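Local coordinates for protein germination-specific N-acetylmuramoyl-L-alanine amidase, Autolysin (Clostridioides difficile, PDB 7RAG) that probably hydrolyses the amide bond between N-acetylmuramic acid and L-alanine in peptidoglycan, as a zinc-dependent amidase that works in complex with the lipoprotein GerS, at residues D131-I139 against N168-C176; C138-V147 against K196-K207. One frame throughout, in Å; residues are numbered along the deposited sequence.

Helix 130-147 is common to both contacts: its first half lies on strand 171-178 in contact 1, and its second half packs against helix 191-211 in contact 2, with Cys138 and Ile139 belonging to both. The two centres are 11 Å apart. Along the chain the segments alternate, helix 130-147 first, then the strand, then the last helix, so the two contacts interlock. They meet where Ile174 CD1 of the strand touches Ile201 CD1 of the last helix at 3.5 Å. Helices 130-147 and 191-211 thus pack together on one side of the mixed sheet whose strand 104-111 carries the zinc ligand His109, while the outer side of contact 2 meets the GerS lipoprotein chain.

Contact 1 (D131-I139 against N168-C176); sequences DSKELSKCI and NIPSVLIEC
Val172 pushes its CG1 methyl into the helix between Leu135 and Ser136, lying 3.6 Å from Leu135 CD2 and equally close to the backbone oxygen Ser132 O. Its first torsion (chi1 -55°) sets CG1 beside the backbone N, toward Leu135, and CG2 between N and the carbonyl carbon, where it meets Ile139 CD1. Ile139 is a branched residue that serves two neighbours: CD1 takes Val172, while CG2 reaches Ile174 CD1 at 3.5 Å, the two side chains crossing at about a right angle. Branched residues suit this layer, which they fill with short, stiff groups.

At the start of the strand the contact turns polar. Ser171 N donates a nearly straight bond to Ser132 OG (2.8 Å, 166°), for which a serine is short enough where the helix comes closest to the chain. Next to it the puckered ring of Pro170 meets Leu135 CD2 through CB and Asp131 OD2 through CG (3.4 Å). Backbone hydrogen bonds join Val172 and Ile174 to Ser107 of strand 104-111. The chemistry thus implies an apolar seam of helix on sheet, pinned at one end by a buried hydroxyl that satisfies a backbone N-H.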
ATOM      1  N   ASP B 131      22.394 -17.000  -7.690  1.00 62.40           N
ATOM      2  CA  ASP B 131      21.102 -17.053  -7.024  1.00 64.10           C
ATOM      3  C   ASP B 131      21.279 -17.102  -5.513  1.00 58.75           C
ATOM      4  O   ASP B 131      20.618 -16.362  -4.773  1.00 57.62           O
ATOM      5  CB  ASP B 131      20.300 -18.267  -7.527  1.00 66.74           C
ATOM      6  CG  ASP B 131      21.124 -19.586  -7.507  1.00 80.49           C
ATOM      7  OD1 ASP B 131      22.373 -19.520  -7.714  1.00 84.13           O
ATOM      8  OD2 ASP B 131      20.533 -20.693  -7.299  1.00 75.88           O
ATOM      9  N   SER B 132      22.205 -17.935  -5.043  1.00 62.28           N
ATOM     10  CA  SER B 132      22.419 -18.056  -3.606  1.00 56.45           C
ATOM     11  C   SER B 132      22.976 -16.768  -3.028  1.00 57.22           C
ATOM     12  O   SER B 132      22.641 -16.399  -1.899  1.00 55.68           O
ATOM     13  CB  SER B 132      23.339 -19.236  -3.315  1.00 51.27           C
ATOM     14  OG  SER B 132      22.761 -20.429  -3.815  1.00 56.67           O
ATOM     15  N   LYS B 133      23.824 -16.065  -3.790  1.00 59.27           N
ATOM     16  CA  LYS B 133      24.322 -14.779  -3.321  1.00 57.67           C
ATOM     17  C   LYS B 133      23.183 -13.777  -3.173  1.00 57.30           C
ATOM     18  O   LYS B 133      23.102 -13.061  -2.164  1.00 55.81           O
ATOM     19  CB  LYS B 133      25.405 -14.252  -4.256  1.00 56.35           C
ATOM     20  CG  LYS B 133      26.228 -13.111  -3.631  1.00 60.83           C
ATOM     21  CD  LYS B 133      27.310 -12.564  -4.574  1.00 63.11           C
ATOM     22  CE  LYS B 133      26.679 -11.788  -5.725  1.00 67.79           C
ATOM     23  NZ  LYS B 133      27.585 -11.567  -6.890  1.00 73.37           N
ATOM     24  N   GLU B 134      22.267 -13.741  -4.145  1.00 55.71           N
ATOM     25  CA  GLU B 134      21.117 -12.848  -4.025  1.00 59.28           C
ATOM     26  C   GLU B 134      20.294 -13.184  -2.785  1.00 54.47           C
ATOM     27  O   GLU B 134      19.923 -12.294  -2.008  1.00 56.73           O
ATOM     28  CB  GLU B 134      20.235 -12.929  -5.273  1.00 60.08           C
ATOM     29  CG  GLU B 134      20.911 -12.570  -6.572  1.00 73.12           C
ATOM     30  CD  GLU B 134      20.021 -12.842  -7.800  1.00 81.93           C
ATOM     31  OE1 GLU B 134      18.821 -13.216  -7.617  1.00 82.94           O
ATOM     32  OE2 GLU B 134      20.537 -12.681  -8.940  1.00 75.47           O
ATOM     33  N   LEU B 135      19.999 -14.467  -2.589  1.00 54.30           N
ATOM     34  CA  LEU B 135      19.208 -14.874  -1.426  1.00 54.95           C
ATOM     35  C   LEU B 135      19.908 -14.484  -0.143  1.00 52.65           C
ATOM     36  O   LEU B 135      19.285 -13.934   0.785  1.00 51.91           O
ATOM     37  CB  LEU B 135      18.957 -16.380  -1.444  1.00 50.05           C
ATOM     38  CG  LEU B 135      18.324 -17.026  -0.203  1.00 46.04           C
ATOM     39  CD1 LEU B 135      16.917 -16.542   0.076  1.00 46.18           C
ATOM     40  CD2 LEU B 135      18.294 -18.500  -0.427  1.00 46.05           C
ATOM     41  N   SER B 136      21.213 -14.739  -0.088  1.00 51.46           N
ATOM     42  CA  SER B 136      21.972 -14.404   1.099  1.00 50.11           C
ATOM     43  C   SER B 136      21.876 -12.920   1.374  1.00 55.96           C
ATOM     44  O   SER B 136      21.672 -12.520   2.521  1.00 55.82           O
ATOM     45  CB  SER B 136      23.423 -14.844   0.938  1.00 54.29           C
ATOM     46  OG  SER B 136      24.136 -13.939   0.111  1.00 59.03           O
ATOM     47  N   LYS B 137      22.005 -12.090   0.326  1.00 56.06           N
ATOM     48  CA  LYS B 137      21.923 -10.642   0.508  1.00 57.45           C
ATOM     49  C   LYS B 137      20.562 -10.238   1.064  1.00 58.19           C
ATOM     50  O   LYS B 137      20.477  -9.382   1.951  1.00 57.81           O
ATOM     51  CB  LYS B 137      22.192  -9.920  -0.813  1.00 58.00           C
ATOM     52  CG  LYS B 137      23.640  -9.930  -1.281  1.00 58.80           C
ATOM     53  CD  LYS B 137      23.800  -9.056  -2.526  1.00 61.46           C
ATOM     54  CE  LYS B 137      25.240  -8.966  -2.989  1.00 70.51           C
ATOM     55  NZ  LYS B 137      25.441  -7.930  -4.073  1.00 73.78           N
ATOM     56  N   CYS B 138      19.483 -10.835   0.546  1.00 54.84           N
ATOM     57  CA  CYS B 138      18.152 -10.539   1.085  1.00 58.93           C
ATOM     58  C   CYS B 138      18.077 -10.853   2.577  1.00 56.32           C
ATOM     59  O   CYS B 138      17.592 -10.043   3.385  1.00 60.10           O
ATOM     60  CB  CYS B 138      17.080 -11.328   0.331  1.00 53.92           C
ATOM     61  SG  CYS B 138      16.795 -10.776  -1.360  1.00 58.71           S
ATOM     62  N   ILE B 139      18.582 -12.021   2.963  1.00 57.14           N
ATOM     63  CA  ILE B 139      18.510 -12.409   4.363  1.00 54.57           C
ATOM     64  C   ILE B 139      19.409 -11.521   5.219  1.00 60.53           C
ATOM     65  O   ILE B 139      19.029 -11.126   6.322  1.00 60.83           O
ATOM     66  CB  ILE B 139      18.843 -13.898   4.509  1.00 48.91           C
ATOM     67  CG1 ILE B 139      17.716 -14.708   3.893  1.00 46.18           C
ATOM     68  CG2 ILE B 139      19.077 -14.234   5.951  1.00 50.28           C
ATOM     69  CD1 ILE B 139      18.093 -16.114   3.590  1.00 49.45           C
ATOM     70  N   ASN B 168      22.264 -27.309  -6.944  1.00 63.31           N
ATOM     71  CA  ASN B 168      21.307 -26.980  -7.997  1.00 63.21           C
ATOM     72  C   ASN B 168      20.140 -26.152  -7.506  1.00 59.76           C
ATOM     73  O   ASN B 168      19.239 -25.867  -8.295  1.00 62.34           O
ATOM     74  CB  ASN B 168      20.732 -28.221  -8.705  1.00 71.76           C
ATOM     75  CG  ASN B 168      21.798 -29.033  -9.419  1.00 81.32           C
ATOM     76  OD1 ASN B 168      22.590 -28.490 -10.190  1.00 78.56           O
ATOM     77  ND2 ASN B 168      21.839 -30.341  -9.141  1.00 83.48           N
ATOM     78  N   ILE B 169      20.110 -25.761  -6.238  1.00 59.99           N
ATOM     79  CA  ILE B 169      19.075 -24.853  -5.748  1.00 59.54           C
ATOM     80  C   ILE B 169      19.738 -23.766  -4.916  1.00 53.39           C
ATOM     81  O   ILE B 169      20.886 -23.918  -4.485  1.00 55.05           O
ATOM     82  CB  ILE B 169      18.008 -25.598  -4.920  1.00 58.90           C
ATOM     83  CG1 ILE B 169      18.672 -26.479  -3.853  1.00 49.82           C
ATOM     84  CG2 ILE B 169      17.083 -26.388  -5.857  1.00 56.22           C
ATOM     85  CD1 ILE B 169      17.700 -27.023  -2.817  1.00 48.05           C
ATOM     86  N   PRO B 170      19.055 -22.639  -4.712  1.00 53.30           N
ATOM     87  CA  PRO B 170      19.660 -21.574  -3.898  1.00 58.39           C
ATOM     88  C   PRO B 170      19.937 -22.064  -2.480  1.00 54.57           C
ATOM     89  O   PRO B 170      19.058 -22.596  -1.798  1.00 53.72           O
ATOM     90  CB  PRO B 170      18.607 -20.457  -3.937  1.00 52.74           C
ATOM     91  CG  PRO B 170      17.856 -20.718  -5.172  1.00 54.69           C
ATOM     92  CD  PRO B 170      17.791 -22.189  -5.324  1.00 47.16           C
ATOM     93  N   SER B 171      21.167 -21.867  -2.029  1.00 51.25           N
ATOM     94  CA  SER B 171      21.616 -22.487  -0.795  1.00 53.68           C
ATOM     95  C   SER B 171      22.375 -21.467   0.026  1.00 52.39           C
ATOM     96  O   SER B 171      23.294 -20.839  -0.489  1.00 51.65           O
ATOM     97  CB  SER B 171      22.510 -23.696  -1.089  1.00 53.29           C
ATOM     98  OG  SER B 171      21.809 -24.680  -1.819  1.00 50.66           O
ATOM     99  N   VAL B 172      22.007 -21.303   1.297  1.00 50.83           N
ATOM    100  CA  VAL B 172      22.672 -20.337   2.160  1.00 52.56           C
ATOM    101  C   VAL B 172      22.844 -20.927   3.548  1.00 54.29           C
ATOM    102  O   VAL B 172      22.049 -21.759   4.007  1.00 49.46           O
ATOM    103  CB  VAL B 172      21.909 -19.004   2.264  1.00 54.82           C
ATOM    104  CG1 VAL B 172      21.659 -18.422   0.884  1.00 52.67           C
ATOM    105  CG2 VAL B 172      20.603 -19.220   3.002  1.00 53.01           C
ATOM    106  N   LEU B 173      23.898 -20.478   4.213  1.00 53.69           N
ATOM    107  CA  LEU B 173      24.143 -20.784   5.611  1.00 53.02           C
ATOM    108  C   LEU B 173      24.011 -19.500   6.405  1.00 55.00           C
ATOM    109  O   LEU B 173      24.513 -18.458   5.984  1.00 57.51           O
ATOM    110  CB  LEU B 173      25.540 -21.371   5.814  1.00 56.28           C
ATOM    111  CG  LEU B 173      25.957 -21.523   7.283  1.00 57.56           C
ATOM    112  CD1 LEU B 173      25.465 -22.848   7.747  1.00 56.04           C
ATOM    113  CD2 LEU B 173      27.473 -21.409   7.493  1.00 63.86           C
ATOM    114  N   ILE B 174      23.345 -19.563   7.552  1.00 56.00           N
ATOM    115  CA  ILE B 174      23.208 -18.402   8.422  1.00 54.69           C
ATOM    116  C   ILE B 174      23.806 -18.728   9.777  1.00 56.19           C
ATOM    117  O   ILE B 174      23.322 -19.629  10.474  1.00 54.42           O
ATOM    118  CB  ILE B 174      21.746 -17.971   8.573  1.00 52.68           C
ATOM    119  CG1 ILE B 174      21.063 -17.938   7.212  1.00 54.73           C
ATOM    120  CG2 ILE B 174      21.677 -16.607   9.212  1.00 53.84           C
ATOM    121  CD1 ILE B 174      19.685 -17.460   7.290  1.00 55.31           C
ATOM    122  N   GLU B 175      24.843 -17.986  10.157  1.00 57.35           N
ATOM    123  CA  GLU B 175      25.407 -18.032  11.502  1.00 61.14           C
ATOM    124  C   GLU B 175      24.793 -16.889  12.289  1.00 59.10           C
ATOM    125  O   GLU B 175      25.165 -15.727  12.102  1.00 60.62           O
ATOM    126  CB  GLU B 175      26.926 -17.929  11.461  1.00 59.64           C
ATOM    127  CG  GLU B 175      27.528 -19.148  10.847  1.00 62.67           C
ATOM    128  CD  GLU B 175      29.023 -19.209  10.998  1.00 74.69           C
ATOM    129  OE1 GLU B 175      29.623 -18.209  11.481  1.00 67.50           O
ATOM    130  OE2 GLU B 175      29.584 -20.276  10.623  1.00 76.85           O
ATOM    131  N   CYS B 176      23.869 -17.230  13.180  1.00 59.01           N
ATOM    132  CA  CYS B 176      22.948 -16.244  13.724  1.00 61.27           C
ATOM    133  C   CYS B 176      23.597 -15.289  14.706  1.00 61.59           C
ATOM    134  O   CYS B 176      23.111 -14.171  14.853  1.00 68.23           O
ATOM    135  CB  CYS B 176      21.771 -16.969  14.366  1.00 58.53           C
ATOM    136  SG  CYS B 176      20.958 -18.022  13.148  1.00 57.02           S
TER

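Contact 2 (C138-V147 against K196-K207); sequences CIQEELKRVV and KIAWAIYIGIQK. With EDO (1,2-ethanediol), chain D.
Glu142 OE1 is gripped twice by Arg145, one turn further along the same helix: NH2 makes a salt bridge of 2.6 Å, nearly along the C-O axis and in the guanidinium plane, and NE adds a weak bond. The Glu142 side chain as a whole is a knob in a hole of Ala200, Ile203, Gly204 and Lys207. Its CG, beside the backbone N (chi1 -63°), comes within 3.4 Å of Gly204 N. The bend at chi2 (-48°) then turns the carboxylate toward Ile203 CG2 and puts OE2 against CD and CE of Lys207, the two side chains crossing at about a right angle; Lys207 NZ stays 4.3 Å from OE2, beyond a salt bridge.

Gly204 suits this place because the backbones come so close here: having no side chain, it lets Ile139 CA approach to 4.1 Å from Gly204 CA. Further along, the small Ala200 is a knob in return, among Glu142, Leu143, Val146 and Val147, with its CB 3.8 Å from Leu143 CD2. Val146 CG1 meets the edge of the Trp199 ring at CD1 (3.9 Å), and Val147 CG2 packs on Ile197 CG1. The axes run closer to antiparallel than to perpendicular, at 141°.

Asp85 of the GerS lipoprotein chain makes a salt bridge with Arg145 NH1 and accepts a hydrogen bond from Trp199 NE1. Arg145 therefore lies between two carboxylates, which would favour its positive charge. The chemistry implies that Arg145, probably held in orientation by Glu142, joins Trp199 and the apolar Ile203 in the surface that meets the activating lipoprotein.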
ATOM      1  N   CYS B 138      19.483 -10.835   0.546  1.00 54.84           N
ATOM      2  CA  CYS B 138      18.152 -10.539   1.085  1.00 58.93           C
ATOM      3  C   CYS B 138      18.077 -10.853   2.577  1.00 56.32           C
ATOM      4  O   CYS B 138      17.592 -10.043   3.385  1.00 60.10           O
ATOM      5  CB  CYS B 138      17.080 -11.328   0.331  1.00 53.92           C
ATOM      6  SG  CYS B 138      16.795 -10.776  -1.360  1.00 58.71           S
ATOM      7  N   ILE B 139      18.582 -12.021   2.963  1.00 57.14           N
ATOM      8  CA  ILE B 139      18.510 -12.409   4.363  1.00 54.57           C
ATOM      9  C   ILE B 139      19.409 -11.521   5.219  1.00 60.53           C
ATOM     10  O   ILE B 139      19.029 -11.126   6.322  1.00 60.83           O
ATOM     11  CB  ILE B 139      18.843 -13.898   4.509  1.00 48.91           C
ATOM     12  CG1 ILE B 139      17.716 -14.708   3.893  1.00 46.18           C
ATOM     13  CG2 ILE B 139      19.077 -14.234   5.951  1.00 50.28           C
ATOM     14  CD1 ILE B 139      18.093 -16.114   3.590  1.00 49.45           C
ATOM     15  N   GLN B 140      20.603 -11.181   4.729  1.00 57.76           N
ATOM     16  CA  GLN B 140      21.498 -10.331   5.511  1.00 59.17           C
ATOM     17  C   GLN B 140      20.909  -8.942   5.712  1.00 61.25           C
ATOM     18  O   GLN B 140      20.999  -8.375   6.810  1.00 65.28           O
ATOM     19  CB  GLN B 140      22.868 -10.236   4.843  1.00 58.85           C
ATOM     20  CG  GLN B 140      23.930  -9.616   5.727  1.00 57.38           C
ATOM     21  CD  GLN B 140      24.227 -10.436   6.961  1.00 61.49           C
ATOM     22  OE1 GLN B 140      24.426 -11.646   6.877  1.00 64.67           O
ATOM     23  NE2 GLN B 140      24.257  -9.784   8.117  1.00 61.44           N
ATOM     24  N   GLU B 141      20.290  -8.381   4.671  1.00 60.48           N
ATOM     25  CA  GLU B 141      19.596  -7.101   4.812  1.00 62.98           C
ATOM     26  C   GLU B 141      18.493  -7.174   5.868  1.00 67.38           C
ATOM     27  O   GLU B 141      18.354  -6.264   6.695  1.00 70.48           O
ATOM     28  CB  GLU B 141      19.011  -6.669   3.468  1.00 66.15           C
ATOM     29  CG  GLU B 141      19.872  -5.719   2.669  1.00 78.41           C
ATOM     30  CD  GLU B 141      19.729  -5.955   1.174  1.00 89.36           C
ATOM     31  OE1 GLU B 141      18.735  -6.626   0.785  1.00 81.77           O
ATOM     32  OE2 GLU B 141      20.617  -5.494   0.399  1.00 93.05           O
ATOM     33  N   GLU B 142      17.691  -8.251   5.861  1.00 61.74           N
ATOM     34  CA  GLU B 142      16.654  -8.363   6.889  1.00 60.67           C
ATOM     35  C   GLU B 142      17.243  -8.599   8.277  1.00 61.84           C
ATOM     36  O   GLU B 142      16.702  -8.108   9.271  1.00 64.26           O
ATOM     37  CB  GLU B 142      15.665  -9.465   6.550  1.00 55.58           C
ATOM     38  CG  GLU B 142      14.921  -9.202   5.286  1.00 58.95           C
ATOM     39  CD  GLU B 142      14.365  -7.808   5.232  1.00 66.38           C
ATOM     40  OE1 GLU B 142      13.562  -7.459   6.119  1.00 66.22           O
ATOM     41  OE2 GLU B 142      14.744  -7.051   4.305  1.00 78.21           O
ATOM     42  N   LEU B 143      18.332  -9.357   8.379  1.00 63.44           N
ATOM     43  CA  LEU B 143      18.950  -9.556   9.683  1.00 61.70           C
ATOM     44  C   LEU B 143      19.414  -8.225  10.250  1.00 69.89           C
ATOM     45  O   LEU B 143      19.196  -7.933  11.433  1.00 73.79           O
ATOM     46  CB  LEU B 143      20.112 -10.543   9.583  1.00 55.88           C
ATOM     47  CG  LEU B 143      19.792 -12.014   9.300  1.00 55.71           C
ATOM     48  CD1 LEU B 143      21.066 -12.814   9.044  1.00 55.62           C
ATOM     49  CD2 LEU B 143      19.031 -12.634  10.442  1.00 54.63           C
ATOM     50  N   LYS B 144      20.005  -7.381   9.396  1.00 69.04           N
ATOM     51  CA  LYS B 144      20.372  -6.029   9.806  1.00 69.35           C
ATOM     52  C   LYS B 144      19.150  -5.219  10.227  1.00 69.19           C
ATOM     53  O   LYS B 144      19.115  -4.663  11.327  1.00 70.94           O
ATOM     54  CB  LYS B 144      21.107  -5.316   8.669  1.00 69.18           C
ATOM     55  CG  LYS B 144      21.697  -3.967   9.055  1.00 73.58           C
ATOM     56  CD  LYS B 144      22.121  -3.149   7.832  1.00 76.91           C
ATOM     57  CE  LYS B 144      22.493  -1.712   8.221  1.00 85.85           C
ATOM     58  NZ  LYS B 144      22.504  -0.726   7.075  1.00 87.48           N
ATOM     59  N   ARG B 145      18.133  -5.137   9.363  1.00 67.42           N
ATOM     60  CA  ARG B 145      17.042  -4.194   9.616  1.00 64.57           C
ATOM     61  C   ARG B 145      16.213  -4.609  10.816  1.00 71.95           C
ATOM     62  O   ARG B 145      15.802  -3.760  11.611  1.00 78.04           O
ATOM     63  CB  ARG B 145      16.136  -4.058   8.395  1.00 67.80           C
ATOM     64  CG  ARG B 145      14.933  -3.148   8.622  1.00 64.06           C
ATOM     65  CD  ARG B 145      13.934  -3.209   7.457  1.00 64.55           C
ATOM     66  NE  ARG B 145      13.389  -4.553   7.247  1.00 67.37           N
ATOM     67  CZ  ARG B 145      12.309  -5.033   7.866  1.00 68.01           C
ATOM     68  NH1 ARG B 145      11.646  -4.289   8.732  1.00 68.23           N
ATOM     69  NH2 ARG B 145      11.878  -6.259   7.625  1.00 65.03           N
ATOM     70  N   VAL B 146      15.954  -5.906  10.961  1.00 72.90           N
ATOM     71  CA  VAL B 146      15.060  -6.408  11.993  1.00 70.61           C
ATOM     72  C   VAL B 146      15.798  -6.659  13.300  1.00 69.52           C
ATOM     73  O   VAL B 146      15.302  -6.312  14.373  1.00 74.97           O
ATOM     74  CB  VAL B 146      14.370  -7.689  11.481  1.00 61.90           C
ATOM     75  CG1 VAL B 146      13.533  -8.303  12.568  1.00 59.81           C
ATOM     76  CG2 VAL B 146      13.527  -7.382  10.253  1.00 60.95           C
ATOM     77  N   VAL B 147      16.973  -7.271  13.252  1.00 67.36           N
ATOM     78  CA  VAL B 147      17.594  -7.747  14.481  1.00 73.36           C
ATOM     79  C   VAL B 147      18.547  -6.718  15.073  1.00 78.52           C
ATOM     80  O   VAL B 147      18.585  -6.521  16.288  1.00 83.24           O
ATOM     81  CB  VAL B 147      18.308  -9.084  14.206  1.00 71.72           C
ATOM     82  CG1 VAL B 147      19.261  -9.416  15.341  1.00 66.47           C
ATOM     83  CG2 VAL B 147      17.280 -10.194  13.997  1.00 65.03           C
ATOM     84  N   LYS B 196      12.621 -13.352  16.683  1.00 59.91           N
ATOM     85  CA  LYS B 196      13.000 -12.203  15.864  1.00 54.59           C
ATOM     86  C   LYS B 196      13.906 -12.625  14.704  1.00 58.71           C
ATOM     87  O   LYS B 196      13.712 -12.204  13.553  1.00 55.72           O
ATOM     88  CB  LYS B 196      13.691 -11.175  16.756  1.00 62.02           C
ATOM     89  CG  LYS B 196      13.662  -9.740  16.277  1.00 71.58           C
ATOM     90  CD  LYS B 196      13.724  -8.783  17.487  1.00 76.42           C
ATOM     91  CE  LYS B 196      13.621  -7.308  17.065  1.00 82.55           C
ATOM     92  NZ  LYS B 196      13.529  -6.381  18.237  1.00 87.33           N
ATOM     93  N   ILE B 197      14.901 -13.468  14.995  1.00 57.69           N
ATOM     94  CA  ILE B 197      15.811 -13.946  13.954  1.00 55.12           C
ATOM     95  C   ILE B 197      15.053 -14.752  12.908  1.00 54.72           C
ATOM     96  O   ILE B 197      15.263 -14.600  11.696  1.00 52.41           O
ATOM     97  CB  ILE B 197      16.939 -14.786  14.576  1.00 61.87           C
ATOM     98  CG1 ILE B 197      17.910 -13.886  15.326  1.00 58.65           C
ATOM     99  CG2 ILE B 197      17.630 -15.647  13.489  1.00 52.38           C
ATOM    100  CD1 ILE B 197      18.875 -14.641  16.163  1.00 62.35           C
ATOM    101  N   ALA B 198      14.175 -15.649  13.365  1.00 56.46           N
ATOM    102  CA  ALA B 198      13.390 -16.416  12.411  1.00 53.20           C
ATOM    103  C   ALA B 198      12.576 -15.485  11.525  1.00 50.06           C
ATOM    104  O   ALA B 198      12.515 -15.674  10.310  1.00 43.83           O
ATOM    105  CB  ALA B 198      12.490 -17.409  13.143  1.00 49.27           C
ATOM    106  N   TRP B 199      11.970 -14.457  12.120  1.00 50.32           N
ATOM    107  CA  TRP B 199      11.233 -13.464  11.352  1.00 49.71           C
ATOM    108  C   TRP B 199      12.119 -12.792  10.305  1.00 53.18           C
ATOM    109  O   TRP B 199      11.717 -12.640   9.141  1.00 49.25           O
ATOM    110  CB  TRP B 199      10.646 -12.420  12.293  1.00 50.90           C
ATOM    111  CG  TRP B 199       9.911 -11.400  11.557  1.00 54.62           C
ATOM    112  CD1 TRP B 199      10.330 -10.136  11.266  1.00 53.54           C
ATOM    113  CD2 TRP B 199       8.632 -11.557  10.940  1.00 53.05           C
ATOM    114  NE1 TRP B 199       9.380  -9.493  10.523  1.00 57.85           N
ATOM    115  CE2 TRP B 199       8.326 -10.344  10.309  1.00 53.08           C
ATOM    116  CE3 TRP B 199       7.710 -12.606  10.874  1.00 51.38           C
ATOM    117  CZ2 TRP B 199       7.140 -10.148   9.616  1.00 53.24           C
ATOM    118  CZ3 TRP B 199       6.534 -12.412  10.192  1.00 49.38           C
ATOM    119  CH2 TRP B 199       6.257 -11.194   9.570  1.00 55.44           C
ATOM    120  N   ALA B 200      13.332 -12.392  10.691  1.00 50.12           N
ATOM    121  CA  ALA B 200      14.221 -11.756   9.719  1.00 54.05           C
ATOM    122  C   ALA B 200      14.533 -12.703   8.556  1.00 53.98           C
ATOM    123  O   ALA B 200      14.473 -12.310   7.383  1.00 49.23           O
ATOM    124  CB  ALA B 200      15.503 -11.287  10.403  1.00 50.98           C
ATOM    125  N   ILE B 201      14.842 -13.968   8.862  1.00 51.26           N
ATOM    126  CA  ILE B 201      15.177 -14.914   7.798  1.00 49.55           C
ATOM    127  C   ILE B 201      13.974 -15.146   6.895  1.00 51.78           C
ATOM    128  O   ILE B 201      14.097 -15.213   5.658  1.00 53.03           O
ATOM    129  CB  ILE B 201      15.697 -16.241   8.373  1.00 44.39           C
ATOM    130  CG1 ILE B 201      16.818 -15.989   9.389  1.00 48.68           C
ATOM    131  CG2 ILE B 201      16.168 -17.130   7.211  1.00 44.68           C
ATOM    132  CD1 ILE B 201      17.426 -17.253   9.991  1.00 46.95           C
ATOM    133  N   TYR B 202      12.797 -15.287   7.498  1.00 48.10           N
ATOM    134  CA  TYR B 202      11.578 -15.527   6.741  1.00 49.67           C
ATOM    135  C   TYR B 202      11.287 -14.365   5.804  1.00 53.13           C
ATOM    136  O   TYR B 202      10.955 -14.571   4.626  1.00 52.40           O
ATOM    137  CB  TYR B 202      10.430 -15.764   7.721  1.00 46.51           C
ATOM    138  CG  TYR B 202       9.034 -15.594   7.181  1.00 48.35           C
ATOM    139  CD1 TYR B 202       8.481 -16.516   6.290  1.00 45.01           C
ATOM    140  CD2 TYR B 202       8.244 -14.525   7.599  1.00 52.03           C
ATOM    141  CE1 TYR B 202       7.187 -16.363   5.814  1.00 44.38           C
ATOM    142  CE2 TYR B 202       6.958 -14.353   7.126  1.00 50.86           C
ATOM    143  CZ  TYR B 202       6.434 -15.277   6.237  1.00 53.20           C
ATOM    144  OH  TYR B 202       5.152 -15.097   5.786  1.00 54.33           O
ATOM    145  N   ILE B 203      11.447 -13.134   6.294  1.00 51.21           N
ATOM    146  CA  ILE B 203      11.230 -11.978   5.433  1.00 51.30           C
ATOM    147  C   ILE B 203      12.268 -11.945   4.320  1.00 51.79           C
ATOM    148  O   ILE B 203      11.947 -11.632   3.171  1.00 50.05           O
ATOM    149  CB  ILE B 203      11.213 -10.682   6.264  1.00 53.58           C
ATOM    150  CG1 ILE B 203       9.929 -10.623   7.098  1.00 54.15           C
ATOM    151  CG2 ILE B 203      11.272  -9.461   5.377  1.00 56.63           C
ATOM    152  CD1 ILE B 203       8.674 -10.846   6.273  1.00 51.95           C
ATOM    153  N   GLY B 204      13.525 -12.278   4.625  1.00 48.79           N
ATOM    154  CA  GLY B 204      14.531 -12.284   3.576  1.00 54.56           C
ATOM    155  C   GLY B 204      14.189 -13.254   2.461  1.00 54.00           C
ATOM    156  O   GLY B 204      14.238 -12.907   1.278  1.00 54.98           O
ATOM    157  N   ILE B 205      13.808 -14.477   2.839  1.00 53.27           N
ATOM    158  CA  ILE B 205      13.332 -15.472   1.883  1.00 52.19           C
ATOM    159  C   ILE B 205      12.184 -14.905   1.059  1.00 50.08           C
ATOM    160  O   ILE B 205      12.159 -15.021  -0.166  1.00 52.50           O
ATOM    161  CB  ILE B 205      12.907 -16.758   2.624  1.00 52.26           C
ATOM    162  CG1 ILE B 205      14.099 -17.452   3.281  1.00 51.31           C
ATOM    163  CG2 ILE B 205      12.201 -17.743   1.693  1.00 48.14           C
ATOM    164  CD1 ILE B 205      13.684 -18.629   4.134  1.00 44.59           C
ATOM    165  N   GLN B 206      11.213 -14.286   1.724  1.00 54.04           N
ATOM    166  CA  GLN B 206      10.026 -13.807   1.013  1.00 56.70           C
ATOM    167  C   GLN B 206      10.363 -12.706   0.011  1.00 57.90           C
ATOM    168  O   GLN B 206       9.810 -12.680  -1.092  1.00 61.79           O
ATOM    169  CB  GLN B 206       8.976 -13.327   2.010  1.00 52.75           C
ATOM    170  CG  GLN B 206       8.369 -14.455   2.849  1.00 50.68           C
ATOM    171  CD  GLN B 206       7.350 -15.283   2.087  1.00 51.51           C
ATOM    172  OE1 GLN B 206       7.592 -15.712   0.963  1.00 62.09           O
ATOM    173  NE2 GLN B 206       6.181 -15.496   2.696  1.00 64.59           N
ATOM    174  N   LYS B 207      11.260 -11.789   0.369  1.00 56.02           N
ATOM    175  CA  LYS B 207      11.675 -10.760  -0.580  1.00 59.59           C
ATOM    176  C   LYS B 207      12.393 -11.386  -1.774  1.00 62.82           C
ATOM    177  O   LYS B 207      12.066 -11.101  -2.947  1.00 66.45           O
ATOM    178  CB  LYS B 207      12.563  -9.727   0.119  1.00 58.07           C
ATOM    179  CG  LYS B 207      11.819  -8.800   1.084  1.00 59.69           C
ATOM    180  CD  LYS B 207      12.767  -7.735   1.657  1.00 67.19           C
ATOM    181  CE  LYS B 207      12.095  -6.917   2.782  1.00 70.51           C
ATOM    182  NZ  LYS B 207      11.036  -5.977   2.318  1.00 77.37           N
TER
HETATM  183  C1  EDO D 302       2.239 -16.181   9.512  1.00 56.31           C
HETATM  184  O1  EDO D 302       1.450 -15.501   8.512  1.00 62.75           O
HETATM  185  C2  EDO D 302       3.693 -15.882   9.237  1.00 54.50           C
HETATM  186  O2  EDO D 302       3.694 -14.842   8.233  1.00 64.08           O